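Local structure of transmembrane protein (Bartonella henselae, 3PAM) at residues E33-H38 / A144-S149; A72-A77 / I219-T224; P80-G85 / I245-S250; L100-A105 / S152-H157. The protein probably contributes to oligopeptide binding in an ABC-type transport system, being a domain related to the family 5 extracellular solute-binding proteins. All blocks are in the same frame, centred on the assembly; numbering follows the deposited sequence. Where two conformers were deposited one is given.

Interaction 1 of 4, residues E33-H38 / A144-S149; sequences EWVNHH and ALAFQS
Val35 and Ala146 bring their CA atoms to 7.0 Å, the nearest backbone approach between residues 33-38 of the helix 32-38 and residues 144-149 of the helix 138-152. Within residues 144-149, Ala146 alone is touched, and two neighbouring residues of the shorter helix converge on its CB. Val35 makes the closer contact through CG2, 3.6 Å from Ala146 CB. This branch lies beside the backbone N, while CG1 takes the place roughly anti to it (chi1 154°). Trp34 adds CZ3 of its six-membered ring, 4.1 Å from Ala146 CB, with the methyl oblique to the indole. Within the shorter helix, His38 leans on the tryptophan, its CD2 lying 3.1 Å above the indole plane and displaced toward the rim, and His38 N donates a backbone bond of 2.7 Å to Trp34 O. Trp34 N is bonded to Asp31 OD1 just upstream. Val35 is buried, packing also on Phe40 and on Phe30, which Phe147 of the other helix meets edge to face; Phe147 also meets Phe8. Through Ala144 on Ile160 and Phe147 on Ile133, helix 138-152 packs on strands 157-162 and 130-135 of the mixed sheet, so the contact joins the short helix 32-38 to a helix covering that sheet. No hydrogen bond or charge pair crosses, so the contact is apolar packing, and the small size of Ala146 is consistent with the close backbone approach.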
loop_
_atom_site.group_PDB
_atom_site.type_symbol
_atom_site.label_atom_id
_atom_site.label_comp_id
_atom_site.label_asym_id
_atom_site.label_seq_id
_atom_site.Cartn_x
_atom_site.Cartn_y
_atom_site.Cartn_z
ATOM N N GLU A 33 -1.956 7.490 -13.822
ATOM C CA GLU A 33 -2.470 8.369 -14.885
ATOM C C GLU A 33 -2.431 7.739 -16.272
ATOM O O GLU A 33 -3.330 7.975 -17.075
ATOM C CB GLU A 33 -1.782 9.744 -14.870
ATOM C CG GLU A 33 -0.407 9.766 -14.226
ATOM C CD GLU A 33 -0.397 9.231 -12.798
ATOM O OE1 GLU A 33 0.327 8.243 -12.541
ATOM O OE2 GLU A 33 -1.115 9.784 -11.937
ATOM N N TRP A 34 -1.410 6.930 -16.548
ATOM C CA TRP A 34 -1.402 6.138 -17.773
ATOM C C TRP A 34 -2.634 5.242 -17.793
ATOM O O TRP A 34 -3.410 5.265 -18.748
ATOM C CB TRP A 34 -0.133 5.287 -17.904
ATOM C CG TRP A 34 0.032 4.710 -19.280
ATOM C CD1 TRP A 34 0.742 5.254 -20.309
ATOM C CD2 TRP A 34 -0.545 3.495 -19.791
ATOM N NE1 TRP A 34 0.654 4.455 -21.423
ATOM C CE2 TRP A 34 -0.129 3.370 -21.136
ATOM C CE3 TRP A 34 -1.362 2.497 -19.242
ATOM C CZ2 TRP A 34 -0.501 2.287 -21.944
ATOM C CZ3 TRP A 34 -1.737 1.418 -20.045
ATOM C CH2 TRP A 34 -1.303 1.325 -21.384
ATOM N N VAL A 35 -2.802 4.466 -16.725
ATOM C CA VAL A 35 -3.920 3.536 -16.581
ATOM C C VAL A 35 -5.261 4.247 -16.700
ATOM O O VAL A 35 -6.151 3.798 -17.429
ATOM C CB VAL A 35 -3.826 2.750 -15.238
ATOM C CG1 VAL A 35 -5.198 2.281 -14.750
ATOM C CG2 VAL A 35 -2.871 1.572 -15.380
ATOM N N ASN A 36 -5.382 5.371 -16.000
ATOM C CA ASN A 36 -6.633 6.110 -15.944
ATOM C C ASN A 36 -7.054 6.667 -17.298
ATOM O O ASN A 36 -8.242 6.668 -17.630
ATOM C CB ASN A 36 -6.539 7.236 -14.917
ATOM C CG ASN A 36 -7.880 7.580 -14.308
ATOM O OD1 ASN A 36 -8.823 6.789 -14.364
ATOM N ND2 ASN A 36 -7.970 8.760 -13.709
ATOM N N HIS A 37 -6.075 7.128 -18.074
ATOM C CA HIS A 37 -6.333 7.729 -19.377
ATOM C C HIS A 37 -6.392 6.682 -20.482
ATOM O O HIS A 37 -7.157 6.829 -21.438
ATOM C CB HIS A 37 -5.285 8.793 -19.707
ATOM N N HIS A 38 -5.601 5.622 -20.345
ATOM C CA HIS A 38 -5.482 4.623 -21.412
ATOM C C HIS A 38 -6.409 3.400 -21.303
ATOM O O HIS A 38 -6.722 2.773 -22.315
ATOM C CB HIS A 38 -4.025 4.185 -21.572
ATOM C CG HIS A 38 -3.130 5.255 -22.116
ATOM N ND1 HIS A 38 -3.155 5.643 -23.440
ATOM C CD2 HIS A 38 -2.181 6.014 -21.519
ATOM C CE1 HIS A 38 -2.261 6.597 -23.633
ATOM N NE2 HIS A 38 -1.655 6.841 -22.484
ATOM N N ALA A 144 -2.783 -4.867 -13.812
ATOM C CA ALA A 144 -1.586 -5.563 -13.391
ATOM C C ALA A 144 -0.546 -5.604 -14.523
ATOM O O ALA A 144 0.659 -5.527 -14.272
ATOM C CB ALA A 144 -1.922 -6.958 -12.894
ATOM N N LEU A 145 -1.025 -5.711 -15.755
ATOM C CA LEU A 145 -0.164 -5.770 -16.933
ATOM C C LEU A 145 0.471 -4.424 -17.200
ATOM O O LEU A 145 1.634 -4.349 -17.597
ATOM C CB LEU A 145 -0.962 -6.238 -18.142
ATOM C CG LEU A 145 -1.274 -7.734 -18.245
ATOM C CD1 LEU A 145 -2.332 -7.966 -19.311
ATOM C CD2 LEU A 145 0.013 -8.526 -18.546
ATOM N N ALA A 146 -0.283 -3.358 -16.964
ATOM C CA ALA A 146 0.266 -2.006 -17.008
ATOM C C ALA A 146 1.334 -1.808 -15.926
ATOM O O ALA A 146 2.362 -1.196 -16.169
ATOM C CB ALA A 146 -0.859 -0.985 -16.848
ATOM N N PHE A 147 1.090 -2.320 -14.726
ATOM C CA PHE A 147 2.099 -2.261 -13.663
ATOM C C PHE A 147 3.345 -3.026 -14.092
ATOM O O PHE A 147 4.451 -2.540 -13.915
ATOM C CB PHE A 147 1.534 -2.788 -12.338
ATOM C CG PHE A 147 2.386 -2.476 -11.124
ATOM C CD1 PHE A 147 3.260 -1.399 -11.098
ATOM C CD2 PHE A 147 2.274 -3.251 -9.984
ATOM C CE1 PHE A 147 4.029 -1.137 -9.952
ATOM C CE2 PHE A 147 3.033 -2.978 -8.847
ATOM C CZ PHE A 147 3.908 -1.929 -8.827
ATOM N N GLN A 148 3.149 -4.194 -14.702
ATOM C CA GLN A 148 4.251 -5.035 -15.180
ATOM C C GLN A 148 5.228 -4.239 -16.052
ATOM O O GLN A 148 6.445 -4.294 -15.844
ATOM C CB GLN A 148 3.712 -6.253 -15.936
ATOM C CG GLN A 148 4.782 -7.084 -16.677
ATOM C CD GLN A 148 4.187 -8.290 -17.355
ATOM O OE1 GLN A 148 4.381 -9.421 -16.916
ATOM N NE2 GLN A 148 3.431 -8.060 -18.421
ATOM N N SER A 149 4.670 -3.484 -16.998
ATOM C CA SER A 149 5.430 -2.619 -17.901
ATOM C C SER A 149 6.245 -1.531 -17.183
ATOM O O SER A 149 7.401 -1.272 -17.534
ATOM C CB SER A 149 4.479 -1.978 -18.904
ATOM O OG SER A 149 5.062 -0.817 -19.456
#

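Interaction 2 of 4, residues A72-A77 / I219-T224; sequences APYPDA and IDAMIT
The Tyr74 ring meets Ala221 CB and the terminal CE of Met222 obliquely, while Pro73, its predecessor in the chain, puts CB 3.4 Å above one face, offset toward the rim. The hydroxyl end of the ring carries the contact with the helix 217-228: Tyr74 OH is 3.4 Å from Ala221 CB, and Tyr74 CZ follows at 3.8 Å from the same methyl. Looser packing comes from Met222, a selenomethionine, whose CE lies 4.3 Å from Tyr74 CE2. Its CB starts off along the flank of the helix, but the bends at chi1 (-69°) and chi2 (-38°) bring the end of the chain closer to the tyrosine. The ring itself is thrown across by CG lying anti to the carbonyl carbon and beside the backbone N (chi1 -47°). Tyr74 also opens a type I beta turn that ends at Ala77, closed by a weak bond of 3.4 Å from Ala77 N to Tyr74 O. Around the pair, Tyr74 touches Pro217 and Ala218 at the start of the same helix, and the buried Met222 packs against Leu70, Leu71, Ala241 and Ile245. The loop between helices 65-71 and 80-84 is laid against helix 217-228 chiefly through Tyr74, with Ala77 also touching Ala218; no hydrogen bond spans the segments, so the phenol end, oxygen included, meets the helix by van der Waals contact.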
loop_
_atom_site.group_PDB
_atom_site.type_symbol
_atom_site.label_atom_id
_atom_site.label_comp_id
_atom_site.label_asym_id
_atom_site.label_seq_id
_atom_site.Cartn_x
_atom_site.Cartn_y
_atom_site.Cartn_z
ATOM N N ALA A 72 4.268 9.567 19.800
ATOM C CA ALA A 72 5.569 9.775 20.453
ATOM C C ALA A 72 6.391 8.498 20.629
ATOM O O ALA A 72 7.566 8.488 20.278
ATOM C CB ALA A 72 5.411 10.513 21.792
ATOM N N PRO A 73 5.776 7.413 21.152
ATOM C CA PRO A 73 6.523 6.174 21.365
ATOM C C PRO A 73 7.049 5.506 20.089
ATOM O O PRO A 73 7.850 4.562 20.175
ATOM C CB PRO A 73 5.489 5.266 22.038
ATOM C CG PRO A 73 4.528 6.183 22.679
ATOM C CD PRO A 73 4.432 7.345 21.763
ATOM N N TYR A 74 6.624 5.993 18.922
ATOM C CA TYR A 74 6.870 5.284 17.665
ATOM C C TYR A 74 7.479 6.204 16.625
ATOM O O TYR A 74 6.781 6.662 15.722
ATOM C CB TYR A 74 5.571 4.624 17.151
ATOM C CG TYR A 74 4.845 3.871 18.233
ATOM C CD1 TYR A 74 5.237 2.581 18.591
ATOM C CD2 TYR A 74 3.806 4.469 18.943
ATOM C CE1 TYR A 74 4.587 1.892 19.608
ATOM C CE2 TYR A 74 3.153 3.792 19.973
ATOM C CZ TYR A 74 3.550 2.510 20.289
ATOM O OH TYR A 74 2.934 1.845 21.304
ATOM N N PRO A 75 8.803 6.451 16.730
ATOM C CA PRO A 75 9.480 7.468 15.911
ATOM C C PRO A 75 9.683 7.063 14.445
ATOM O O PRO A 75 9.798 7.931 13.574
ATOM C CB PRO A 75 10.851 7.644 16.601
ATOM C CG PRO A 75 10.897 6.621 17.736
ATOM C CD PRO A 75 9.761 5.674 17.544
ATOM N N ASP A 76 9.740 5.762 14.179
ATOM C CA ASP A 76 9.991 5.282 12.817
ATOM C C ASP A 76 8.692 5.048 12.026
ATOM O O ASP A 76 8.739 4.686 10.848
ATOM C CB ASP A 76 10.806 3.989 12.862
ATOM C CG ASP A 76 12.160 4.163 13.550
ATOM O OD1 ASP A 76 12.807 5.231 13.383
ATOM O OD2 ASP A 76 12.591 3.199 14.238
ATOM N N ALA A 77 7.548 5.265 12.673
ATOM C CA ALA A 77 6.249 4.927 12.091
ATOM C C ALA A 77 5.801 5.856 10.959
ATOM O O ALA A 77 5.263 5.400 9.954
ATOM C CB ALA A 77 5.174 4.853 13.186
ATOM N N ILE A 219 0.783 0.341 14.882
ATOM C CA ILE A 219 -0.519 0.035 14.315
ATOM C C ILE A 219 -1.482 -0.499 15.381
ATOM O O ILE A 219 -2.604 -0.016 15.500
ATOM C CB ILE A 219 -0.372 -0.945 13.184
ATOM C CG1 ILE A 219 0.544 -0.317 12.145
ATOM C CG2 ILE A 219 -1.762 -1.322 12.628
ATOM C CD1 ILE A 219 0.615 -1.028 10.856
ATOM N N ASP A 220 -1.025 -1.471 16.159
ATOM C CA ASP A 220 -1.847 -2.067 17.207
ATOM C C ASP A 220 -2.242 -1.030 18.244
ATOM O O ASP A 220 -3.405 -0.978 18.643
ATOM C CB ASP A 220 -1.125 -3.237 17.892
ATOM C CG ASP A 220 -0.979 -4.439 16.985
ATOM O OD1 ASP A 220 -1.280 -4.327 15.772
ATOM O OD2 ASP A 220 -0.558 -5.503 17.484
ATOM N N ALA A 221 -1.268 -0.219 18.666
ATOM C CA ALA A 221 -1.496 0.897 19.572
ATOM C C ALA A 221 -2.557 1.893 19.086
ATOM O O ALA A 221 -3.409 2.297 19.864
ATOM C CB ALA A 221 -0.169 1.627 19.909
HETATM N N MSE A 222 -2.492 2.299 17.817
HETATM C CA MSE A 222 -3.503 3.199 17.254
HETATM C C MSE A 222 -4.897 2.544 17.246
HETATM O O MSE A 222 -5.885 3.188 17.573
HETATM C CB MSE A 222 -3.132 3.658 15.853
HETATM C CG MSE A 222 -1.929 4.593 15.772
HETATM SE SE MSE A 222 -1.828 5.875 17.244
HETATM C CE MSE A 222 -0.673 4.903 18.493
ATOM N N ILE A 223 -4.947 1.259 16.895
ATOM C CA ILE A 223 -6.204 0.533 16.848
ATOM C C ILE A 223 -6.830 0.507 18.238
ATOM O O ILE A 223 -8.029 0.731 18.371
ATOM C CB ILE A 223 -6.047 -0.897 16.288
ATOM C CG1 ILE A 223 -5.620 -0.857 14.820
ATOM C CG2 ILE A 223 -7.384 -1.658 16.372
ATOM C CD1 ILE A 223 -5.102 -2.184 14.310
ATOM N N THR A 224 -6.008 0.257 19.254
ATOM C CA THR A 224 -6.442 0.275 20.637
ATOM C C THR A 224 -6.937 1.649 21.039
ATOM O O THR A 224 -7.897 1.756 21.813
ATOM C CB THR A 224 -5.323 -0.190 21.602
ATOM O OG1 THR A 224 -5.122 -1.601 21.449
ATOM C CG2 THR A 224 -5.694 0.085 23.083
#

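Interaction 3 of 4, residues P80-G85 / I245-S250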
loop_
_atom_site.group_PDB
_atom_site.type_symbol
_atom_site.label_atom_id
_atom_site.label_comp_id
_atom_site.label_asym_id
_atom_site.label_seq_id
_atom_site.Cartn_x
_atom_site.Cartn_y
_atom_site.Cartn_z
ATOM N N PRO A 80 7.959 12.311 7.875
ATOM C CA PRO A 80 7.843 13.742 8.108
ATOM C C PRO A 80 6.823 14.424 7.200
ATOM O O PRO A 80 6.027 15.217 7.691
ATOM C CB PRO A 80 9.271 14.273 7.836
ATOM C CG PRO A 80 10.096 13.074 7.419
ATOM C CD PRO A 80 9.368 11.875 7.924
ATOM N N GLU A 81 6.827 14.111 5.906
ATOM C CA GLU A 81 5.865 14.721 4.977
ATOM C C GLU A 81 4.421 14.322 5.345
ATOM O O GLU A 81 3.497 15.115 5.180
ATOM C CB GLU A 81 6.150 14.369 3.505
ATOM C CG GLU A 81 7.599 14.114 3.131
ATOM C CD GLU A 81 7.921 12.632 2.938
ATOM O OE1 GLU A 81 7.666 12.095 1.839
ATOM O OE2 GLU A 81 8.460 12.007 3.877
ATOM N N VAL A 82 4.254 13.095 5.840
ATOM C CA VAL A 82 2.953 12.574 6.276
ATOM C C VAL A 82 2.536 13.138 7.644
ATOM O O VAL A 82 1.344 13.355 7.882
ATOM C CB VAL A 82 2.940 11.015 6.335
ATOM C CG1 VAL A 82 1.550 10.498 6.643
ATOM C CG2 VAL A 82 3.432 10.416 5.035
HETATM N N MSE A 83 3.507 13.360 8.534
HETATM C CA MSE A 83 3.240 14.010 9.819
HETATM C C MSE A 83 2.694 15.430 9.666
HETATM O O MSE A 83 1.880 15.863 10.482
HETATM C CB MSE A 83 4.487 14.042 10.716
HETATM C CG MSE A 83 4.582 12.905 11.748
HETATM SE SE MSE A 83 3.081 12.722 13.036
HETATM C CE MSE A 83 3.793 13.773 14.523
ATOM N N ASP A 84 3.135 16.143 8.631
ATOM C CA ASP A 84 2.772 17.563 8.470
ATOM C C ASP A 84 1.650 17.854 7.462
ATOM O O ASP A 84 1.145 18.968 7.408
ATOM C CB ASP A 84 4.013 18.445 8.206
ATOM C CG ASP A 84 4.693 18.147 6.871
ATOM O OD1 ASP A 84 5.914 18.381 6.764
ATOM O OD2 ASP A 84 4.018 17.690 5.927
ATOM N N GLY A 85 1.254 16.852 6.681
ATOM C CA GLY A 85 0.133 17.004 5.744
ATOM C C GLY A 85 0.560 17.502 4.378
ATOM O O GLY A 85 -0.275 17.832 3.532
ATOM N N ILE A 245 0.414 6.166 9.646
ATOM C CA ILE A 245 1.242 4.973 9.720
ATOM C C ILE A 245 1.062 4.081 8.510
ATOM O O ILE A 245 2.029 3.515 8.005
ATOM C CB ILE A 245 0.928 4.163 10.992
ATOM C CG1 ILE A 245 1.313 4.990 12.215
ATOM C CG2 ILE A 245 1.676 2.817 10.986
ATOM C CD1 ILE A 245 1.035 4.325 13.509
ATOM N N LEU A 246 -0.170 3.937 8.043
ATOM C CA LEU A 246 -0.424 3.012 6.959
ATOM C C LEU A 246 0.058 3.601 5.654
ATOM O O LEU A 246 0.616 2.909 4.802
ATOM C CB LEU A 246 -1.900 2.664 6.905
ATOM C CG LEU A 246 -2.425 1.946 8.147
ATOM C CD1 LEU A 246 -3.908 1.659 7.977
ATOM C CD2 LEU A 246 -1.666 0.676 8.362
ATOM N N ILE A 247 -0.146 4.897 5.498
ATOM C CA ILE A 247 0.475 5.618 4.390
ATOM C C ILE A 247 1.998 5.447 4.410
ATOM O O ILE A 247 2.617 5.186 3.374
ATOM C CB ILE A 247 0.077 7.115 4.411
ATOM C CG1 ILE A 247 -1.409 7.256 4.095
ATOM C CG2 ILE A 247 0.925 7.958 3.435
ATOM C CD1 ILE A 247 -2.003 8.565 4.568
ATOM N N SER A 248 2.603 5.587 5.586
ATOM C CA SER A 248 4.067 5.530 5.688
ATOM C C SER A 248 4.576 4.122 5.516
ATOM O O SER A 248 5.746 3.917 5.207
ATOM C CB SER A 248 4.550 6.072 7.032
ATOM O OG SER A 248 4.258 7.440 7.127
ATOM N N GLY A 249 3.697 3.149 5.753
ATOM C CA GLY A 249 4.033 1.766 5.540
ATOM C C GLY A 249 4.028 1.304 4.102
ATOM O O GLY A 249 4.682 0.321 3.789
ATOM N N SER A 250 3.294 1.990 3.227
ATOM C CA SER A 250 3.071 1.506 1.862
ATOM C C SER A 250 2.692 0.015 1.841
ATOM O O SER A 250 3.220 -0.756 1.046
ATOM C CB SER A 250 4.280 1.796 0.951
ATOM O OG SER A 250 4.374 3.191 0.651
#
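Val82 packs against Ile247 and Ser248 where the short helix 80-84 meets the last turn of the long helix 232-249, which leads into strand 252-257 of the mixed sheet. In the first shell, Val82 CG2 lies 3.9 Å from Ile247 CG2 and 3.7 Å from Ser248 OG. The valine and isoleucine side chains cross obliquely, and both valine methyls take part. Ile247 presents its short branch because CG2, rather than CG1, is anti to the backbone N, with CG1 turned beside that nitrogen (chi1 -68°). The serine hydroxyl offers Val82 only a van der Waals surface; its polar partners are Arg244 O, one turn back in its own helix, and Leu79 N, just ahead of the short helix. The hydroxyl is thereby satisfied while it touches a hydrocarbon. Further out, Arg244 NE is bonded to Val82 O, so one arginine residue uses its side chain on the first helix and its carbonyl on the serine of the second. Trp87 touches Val82, and Ser58 touches Ile247. Both segments then leave helical geometry with positive phi, at Gly85 (89°) and at Ser250 (46°), while Gly249 O is bonded to Arg23 NH2. The second valine methyl, Val82 CG1, stands 4.1 Å from Ile247 CG2.

Interaction 4 of 4, residues L100-A105 / S152-H157; sequences LNAQKA and SRLGIH
Leu154 reaches across to Ala102 and Ala105 of the helix 99-111 from a Schellman motif, the turn that ends the helix 138-152 and leads to strand 157-162. Gly155, with positive phi (79°), is the C-prime residue of that motif: Gly155 N is bonded to Ser152 O at 2.9 Å, and Ile156 N to Leu151 O. The tight part is a single methyl pair, Leu154 CD1 at 3.6 Å from Ala102 CB, in the region where the two backbones come nearest. The second branch sits less closely, Leu154 CD2 being 4.3 Å from Ala105 CB one turn along the helix. The two alanines thus form a shallow surface on which the forked end of the leucine lies, with the rotation about CA-CB well off a staggered position (chi1 -101°). On the inner side the packing continues onto the helix 20-29, where Leu29 touches both Leu154 and Ala105, and Ala25 also meets Ala105. The outer side is different in character. Ser152 and Lys104 are exposed, and neither Gln103 nor Arg153 is modelled beyond CB, which suggests that their ends are mobile. No hydrogen bond joins the two segments, although the leucine straddles a carbonyl: Ala102 O lies 4.1 Å from Leu154 CD1 and 4.1 Å from Leu154 CD2.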
loop_
_atom_site.group_PDB
_atom_site.type_symbol
_atom_site.label_atom_id
_atom_site.label_comp_id
_atom_site.label_asym_id
_atom_site.label_seq_id
_atom_site.Cartn_x
_atom_site.Cartn_y
_atom_site.Cartn_z
ATOM N N LEU A 100 11.679 10.646 -14.344
ATOM C CA LEU A 100 11.773 11.296 -13.035
ATOM C C LEU A 100 11.153 10.424 -11.958
ATOM O O LEU A 100 11.720 10.245 -10.872
ATOM C CB LEU A 100 11.063 12.650 -13.062
ATOM N N ASN A 101 9.974 9.897 -12.279
ATOM C CA ASN A 101 9.265 8.983 -11.420
ATOM C C ASN A 101 10.198 7.814 -11.111
ATOM O O ASN A 101 10.563 7.579 -9.949
ATOM C CB ASN A 101 7.994 8.505 -12.137
ATOM C CG ASN A 101 6.876 8.111 -11.177
ATOM O OD1 ASN A 101 6.579 8.822 -10.208
ATOM N ND2 ASN A 101 6.232 6.983 -11.464
ATOM N N ALA A 102 10.624 7.127 -12.172
ATOM C CA ALA A 102 11.495 5.970 -12.064
ATOM C C ALA A 102 12.740 6.298 -11.269
ATOM O O ALA A 102 13.280 5.435 -10.568
ATOM C CB ALA A 102 11.866 5.468 -13.433
ATOM N N GLN A 103 13.168 7.557 -11.356
ATOM C CA GLN A 103 14.411 7.992 -10.726
ATOM C C GLN A 103 14.350 7.977 -9.193
ATOM O O GLN A 103 15.258 7.483 -8.549
ATOM C CB GLN A 103 14.882 9.355 -11.279
ATOM N N LYS A 104 13.291 8.534 -8.616
ATOM C CA LYS A 104 13.045 8.445 -7.161
ATOM C C LYS A 104 12.988 6.993 -6.629
ATOM O O LYS A 104 13.541 6.686 -5.575
ATOM C CB LYS A 104 11.733 9.163 -6.787
ATOM C CG LYS A 104 11.396 10.384 -7.621
ATOM C CD LYS A 104 10.167 11.081 -7.055
ATOM C CE LYS A 104 9.297 11.644 -8.162
ATOM N NZ LYS A 104 7.850 11.633 -7.779
ATOM N N ALA A 105 12.297 6.113 -7.347
ATOM C CA ALA A 105 12.202 4.709 -6.951
ATOM C C ALA A 105 13.575 4.021 -6.969
ATOM O O ALA A 105 13.921 3.313 -6.028
ATOM C CB ALA A 105 11.233 3.977 -7.842
ATOM N N SER A 152 9.194 -3.415 -15.407
ATOM C CA SER A 152 10.178 -3.917 -16.365
ATOM C C SER A 152 11.252 -2.866 -16.651
ATOM O O SER A 152 12.426 -3.194 -16.856
ATOM C CB SER A 152 9.481 -4.310 -17.671
ATOM O OG SER A 152 10.335 -5.064 -18.512
ATOM N N ARG A 153 10.832 -1.605 -16.664
ATOM C CA ARG A 153 11.708 -0.486 -16.979
ATOM C C ARG A 153 12.863 -0.288 -15.972
ATOM O O ARG A 153 13.839 0.393 -16.295
ATOM C CB ARG A 153 10.897 0.810 -17.178
ATOM N N LEU A 154 12.738 -0.885 -14.780
ATOM C CA LEU A 154 13.819 -0.923 -13.778
ATOM C C LEU A 154 14.310 -2.351 -13.506
ATOM O O LEU A 154 14.859 -2.631 -12.448
ATOM C CB LEU A 154 13.336 -0.322 -12.458
ATOM C CG LEU A 154 13.692 1.101 -12.027
ATOM C CD1 LEU A 154 13.125 2.136 -12.954
ATOM C CD2 LEU A 154 13.189 1.337 -10.616
ATOM N N GLY A 155 14.065 -3.272 -14.423
ATOM C CA GLY A 155 14.586 -4.624 -14.280
ATOM C C GLY A 155 13.834 -5.530 -13.333
ATOM O O GLY A 155 14.348 -6.591 -12.952
ATOM N N ILE A 156 12.622 -5.132 -12.944
ATOM C CA ILE A 156 11.775 -5.967 -12.109
ATOM C C ILE A 156 10.801 -6.805 -12.968
ATOM O O ILE A 156 10.060 -6.268 -13.783
ATOM C CB ILE A 156 11.008 -5.115 -11.039
ATOM C CG1 ILE A 156 11.986 -4.466 -10.061
ATOM C CG2 ILE A 156 10.038 -5.990 -10.219
ATOM C CD1 ILE A 156 11.445 -3.168 -9.416
ATOM N N HIS A 157 10.812 -8.122 -12.811
ATOM C CA HIS A 157 9.849 -8.920 -13.553
ATOM C C HIS A 157 8.649 -9.317 -12.680
ATOM O O HIS A 157 8.785 -10.060 -11.701
ATOM C CB HIS A 157 10.477 -10.147 -14.222
ATOM C CG HIS A 157 9.459 -11.132 -14.730
ATOM N ND1 HIS A 157 8.695 -10.904 -15.858
ATOM C CD2 HIS A 157 9.065 -12.339 -14.249
ATOM C CE1 HIS A 157 7.888 -11.936 -16.057
ATOM N NE2 HIS A 157 8.101 -12.825 -15.101
#

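Overall arrangement
The four contacts fall into two groups. Interactions 2 and 3, with centres 12 Å apart, form one continuous cluster: Ala77 O packs 3.1 Å from Ser248 CB, and Ile219 CG1 lies 3.5 Å from Ile245 CG2 where the consecutive helices 217-228 and 232-249 touch. Interactions 1 and 4 lie on the opposite side of the chain's centre from interaction 2. Their own centres are 14 Å apart, and they share the helix 138-152, whose middle serves interaction 1 and whose end leads into interaction 4. Between the groups, interactions 3 and 4 approach to about 9 Å at their nearest atoms, whereas the centres of interactions 1 and 2 are 34 Å apart.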